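Local coordinates for pilus assembly protein PILC (Thermus thermophilus, PDB 2WHN) that belongs to the inner-membrane platform of the type IV pilus and probably controls pilus assembly and disassembly while helping to place the assembly ATPase PilB, at residues G11-D14 with L15-S19; L36-L39 with E40-E44. All blocks are in the same frame, centred on the assembly; numbering follows the deposited sequence.

Contact 1 (G11-D14 with L15-S19)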
loop_
_atom_site.group_PDB
_atom_site.type_symbol
_atom_site.label_atom_id
_atom_site.label_comp_id
_atom_site.label_asym_id
_atom_site.label_seq_id
_atom_site.Cartn_x
_atom_site.Cartn_y
_atom_site.Cartn_z
ATOM N N GLY A 11 -3.578 0.005 10.821
ATOM C CA GLY A 11 -4.975 0.396 10.906
ATOM C C GLY A 11 -5.471 1.066 9.638
ATOM O O GLY A 11 -4.759 1.134 8.632
ATOM N N LEU A 12 -6.716 1.525 9.676
ATOM C CA LEU A 12 -7.282 2.303 8.588
ATOM C C LEU A 12 -6.424 3.532 8.314
ATOM O O LEU A 12 -6.164 3.870 7.159
ATOM C CB LEU A 12 -8.715 2.732 8.924
ATOM C CG LEU A 12 -9.378 3.684 7.924
ATOM C CD1 LEU A 12 -9.474 3.043 6.549
ATOM C CD2 LEU A 12 -10.756 4.121 8.412
ATOM N N LYS A 13 -6.014 4.215 9.376
ATOM C CA LYS A 13 -5.176 5.397 9.232
ATOM C C LYS A 13 -3.886 5.053 8.497
ATOM O O LYS A 13 -3.533 5.703 7.513
ATOM C CB LYS A 13 -4.859 6.023 10.593
ATOM C CG LYS A 13 -4.445 7.485 10.502
ATOM C CD LYS A 13 -4.074 8.060 11.860
ATOM C CE LYS A 13 -2.917 7.292 12.484
ATOM N NZ LYS A 13 -1.855 6.972 11.487
ATOM N N ASP A 14 -3.215 3.996 8.945
ATOM C CA ASP A 14 -1.957 3.573 8.338
ATOM C C ASP A 14 -2.125 3.331 6.840
ATOM O O ASP A 14 -1.292 3.749 6.035
ATOM C CB ASP A 14 -1.432 2.311 9.017
ATOM C CG ASP A 14 -1.290 2.474 10.521
ATOM O OD1 ASP A 14 -0.242 2.983 10.972
ATOM O OD2 ASP A 14 -2.228 2.090 11.253
ATOM N N LEU A 15 -3.211 2.657 6.472
ATOM C CA LEU A 15 -3.469 2.331 5.075
ATOM C C LEU A 15 -3.812 3.568 4.248
ATOM O O LEU A 15 -3.381 3.695 3.100
ATOM C CB LEU A 15 -4.577 1.280 4.953
ATOM C CG LEU A 15 -4.869 0.823 3.521
ATOM C CD1 LEU A 15 -3.627 0.181 2.898
ATOM C CD2 LEU A 15 -6.038 -0.143 3.492
ATOM N N ALA A 16 -4.587 4.478 4.830
ATOM C CA ALA A 16 -4.930 5.729 4.159
ATOM C C ALA A 16 -3.688 6.567 3.862
ATOM O O ALA A 16 -3.536 7.099 2.763
ATOM C CB ALA A 16 -5.926 6.526 4.987
ATOM N N ILE A 17 -2.813 6.697 4.855
ATOM C CA ILE A 17 -1.571 7.449 4.693
ATOM C C ILE A 17 -0.690 6.829 3.611
ATOM O O ILE A 17 -0.297 7.502 2.652
ATOM C CB ILE A 17 -0.798 7.545 6.029
ATOM C CG1 ILE A 17 -1.582 8.402 7.021
ATOM C CG2 ILE A 17 0.595 8.126 5.812
ATOM C CD1 ILE A 17 -0.958 8.471 8.399
ATOM N N PHE A 18 -0.442 5.527 3.728
ATOM C CA PHE A 18 0.301 4.799 2.701
ATOM C C PHE A 18 -0.244 5.067 1.301
ATOM O O PHE A 18 0.517 5.335 0.369
ATOM C CB PHE A 18 0.270 3.296 2.967
ATOM C CG PHE A 18 0.683 2.466 1.778
ATOM C CD1 PHE A 18 2.016 2.350 1.429
ATOM C CD2 PHE A 18 -0.263 1.815 1.009
ATOM C CE1 PHE A 18 2.399 1.596 0.334
ATOM C CE2 PHE A 18 0.113 1.051 -0.079
ATOM C CZ PHE A 18 1.444 0.947 -0.425
ATOM N N SER A 19 -1.558 4.926 1.146
ATOM C CA SER A 19 -2.209 5.044 -0.156
ATOM C C SER A 19 -2.072 6.456 -0.727
ATOM O O SER A 19 -1.838 6.628 -1.920
ATOM C CB SER A 19 -3.692 4.660 -0.057
ATOM O OG SER A 19 -3.855 3.313 0.361
#
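The first turns of helix 12-28 start here, with Gly11 at the N-cap. Gly11 O takes the amide of Leu15, and Leu12 O takes that of Ala16, so the i to i+4 ladder begins at once. Lys13 O receives Ile17 N at 2.9 Å, and Asp14 O receives Phe18 N at 3.0 Å. Asp14 also turns back on the cap. Its CG stands beside its own backbone N (chi1 -55°), and OD2 accepts a hydrogen bond from Gly11 N at 2.5 Å, an unusually short distance. This N-H meets the anti side of the carboxylate, 31° out of its plane. On the outer face Lys13 and Ile17 run side by side. The lysine chain bends near its end (chi3 60°), and NZ comes to 3.5 Å from Ile17 CD1. One turn on, Leu15 O is gripped twice, by Ser19 N at 2.9 Å and by Ser19 OG at 2.8 Å, from opposite faces of its plane. Ser19 OG also bonds Tyr79 OH. Leu12 and Leu15 pack on Leu103 of helix 92-109. The carboxylate of Asp14 lies at the positive end of the helix dipole, which would favour its charged form.

Contact 2 (L36-L39 with E40-E44)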
loop_
_atom_site.group_PDB
_atom_site.type_symbol
_atom_site.label_atom_id
_atom_site.label_comp_id
_atom_site.label_asym_id
_atom_site.label_seq_id
_atom_site.Cartn_x
_atom_site.Cartn_y
_atom_site.Cartn_z
ATOM N N LEU A 36 8.085 3.138 -3.349
ATOM C CA LEU A 36 8.060 2.169 -2.263
ATOM C C LEU A 36 9.280 2.297 -1.351
ATOM O O LEU A 36 9.160 2.171 -0.135
ATOM C CB LEU A 36 7.944 0.742 -2.807
ATOM C CG LEU A 36 6.619 0.401 -3.494
ATOM C CD1 LEU A 36 6.696 -0.947 -4.188
ATOM C CD2 LEU A 36 5.466 0.431 -2.501
ATOM N N ALA A 37 10.446 2.554 -1.937
ATOM C CA ALA A 37 11.670 2.717 -1.158
ATOM C C ALA A 37 11.599 3.928 -0.231
ATOM O O ALA A 37 12.122 3.902 0.887
ATOM C CB ALA A 37 12.879 2.821 -2.078
ATOM N N ILE A 38 10.965 4.995 -0.707
ATOM C CA ILE A 38 10.770 6.198 0.096
ATOM C C ILE A 38 9.740 5.934 1.186
ATOM O O ILE A 38 9.930 6.327 2.340
ATOM C CB ILE A 38 10.288 7.377 -0.773
ATOM C CG1 ILE A 38 11.428 7.900 -1.649
ATOM C CG2 ILE A 38 9.702 8.484 0.097
ATOM C CD1 ILE A 38 10.973 8.358 -3.024
ATOM N N LEU A 39 8.666 5.241 0.810
ATOM C CA LEU A 39 7.566 4.943 1.719
ATOM C C LEU A 39 7.996 4.030 2.853
ATOM O O LEU A 39 7.540 4.179 3.986
ATOM C CB LEU A 39 6.405 4.290 0.962
ATOM C CG LEU A 39 5.462 5.284 0.302
ATOM C CD1 LEU A 39 4.249 4.580 -0.274
ATOM C CD2 LEU A 39 5.061 6.356 1.307
ATOM N N GLU A 40 8.799 3.027 2.515
ATOM C CA GLU A 40 9.237 2.027 3.479
ATOM C C GLU A 40 10.112 2.660 4.554
ATOM O O GLU A 40 10.413 2.035 5.568
ATOM C CB GLU A 40 10.002 0.900 2.777
ATOM C CG GLU A 40 11.485 1.187 2.580
ATOM C CD GLU A 40 12.220 0.048 1.892
ATOM O OE1 GLU A 40 11.659 -1.065 1.807
ATOM O OE2 GLU A 40 13.370 0.265 1.448
ATOM N N ARG A 41 10.530 3.900 4.320
ATOM C CA ARG A 41 11.333 4.626 5.297
ATOM C C ARG A 41 10.490 5.621 6.085
ATOM O O ARG A 41 10.904 6.084 7.144
ATOM C CB ARG A 41 12.505 5.342 4.621
ATOM C CG ARG A 41 13.706 4.450 4.356
ATOM C CD ARG A 41 14.947 5.266 4.026
ATOM N NE ARG A 41 14.752 6.098 2.841
ATOM C CZ ARG A 41 14.721 5.630 1.599
ATOM N NH1 ARG A 41 14.871 4.331 1.373
ATOM N NH2 ARG A 41 14.536 6.459 0.579
ATOM N N GLN A 42 9.302 5.938 5.578
ATOM C CA GLN A 42 8.457 6.950 6.206
ATOM C C GLN A 42 7.140 6.378 6.729
ATOM O O GLN A 42 6.170 7.111 6.926
ATOM C CB GLN A 42 8.189 8.113 5.244
ATOM C CG GLN A 42 9.445 8.669 4.588
ATOM C CD GLN A 42 9.231 10.036 3.962
ATOM O OE1 GLN A 42 8.318 10.769 4.341
ATOM N NE2 GLN A 42 10.091 10.394 3.013
ATOM N N THR A 43 7.108 5.070 6.950
ATOM C CA THR A 43 5.922 4.419 7.497
ATOM C C THR A 43 6.037 4.242 9.014
ATOM O O THR A 43 7.041 3.732 9.512
ATOM C CB THR A 43 5.685 3.058 6.828
ATOM O OG1 THR A 43 5.480 3.251 5.422
ATOM C CG2 THR A 43 4.467 2.372 7.425
ATOM N N GLU A 44 5.011 4.679 9.742
ATOM C CA GLU A 44 5.107 4.811 11.196
ATOM C C GLU A 44 4.908 3.483 11.923
ATOM O O GLU A 44 5.609 3.186 12.890
ATOM C CB GLU A 44 4.101 5.843 11.714
ATOM C CG GLU A 44 4.562 6.569 12.967
ATOM C CD GLU A 44 3.452 6.752 13.989
ATOM O OE1 GLU A 44 2.275 6.861 13.581
ATOM O OE2 GLU A 44 3.760 6.791 15.202
#
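Leu39 O is gripped by two donors just after helix 32-39. Thr43 OG1 bonds it at 2.7 Å, and Gln42 N bonds it at 3.0 Å. They come from opposite faces of the carbonyl plane, and neither lies on a lone pair. The Gln42 amide stands well above the plane, at a C=O...N angle of 110°; this i to i+3 bond closes the type I turn from Leu39 to Gln42. Thr43 reaches back because its OG1 sits beside its own backbone N (chi1 -61°). Glu40 N makes an i to i+4 bond to Leu36 O, 2.8 Å long. Arg41 N then shifts to Ile38 O, an i to i+3 bond of 3.2 Å.

The side chains fold back over residues 36-39. The guanidinium of Arg41 lays one face over Ala37 O and Ile38 CA. NH1 is 2.8 Å from Ala37 O, but its N-H groups point poorly for a hydrogen bond. Glu40 CG lies 3.3 Å from the same carbonyl oxygen, Ala37 O. Gln42 runs alongside Ile38, and its NE2 touches Ile38 CG2 at 3.5 Å. Leu39 packs on Met25 of helix 12-28, while Thr43 meets Phe48 and Leu52 of helix 46-60. A positive guanidinium over Ala37 O would be electrostatically favourable at the negative end of the helix dipole. The threonine hydroxyl adds a side-chain bond to the turn, tying Thr43 back to Leu39.

From the N terminus, the chain reaches contact 1 after residues 1-10, and helix 12-28 starts there. Contact 2 follows in series, after helix 32-39. Both are local, so neither closes a long loop, and they neither nest nor cross. Contact 1 lies at the N-terminal end of helix 12-28, and contact 2 where the chain leaves helix 32-39. The two helices fold back on each other, and the contact centres lie about 12 Å apart. They touch where Phe18 CE1 packs 3.6 Å from Leu39 CD1. Helix 46-60 joins them further, since its Phe48 and Leu52 also meet Phe18. This arrangement belongs to the all-helical N-terminal domain of PilC.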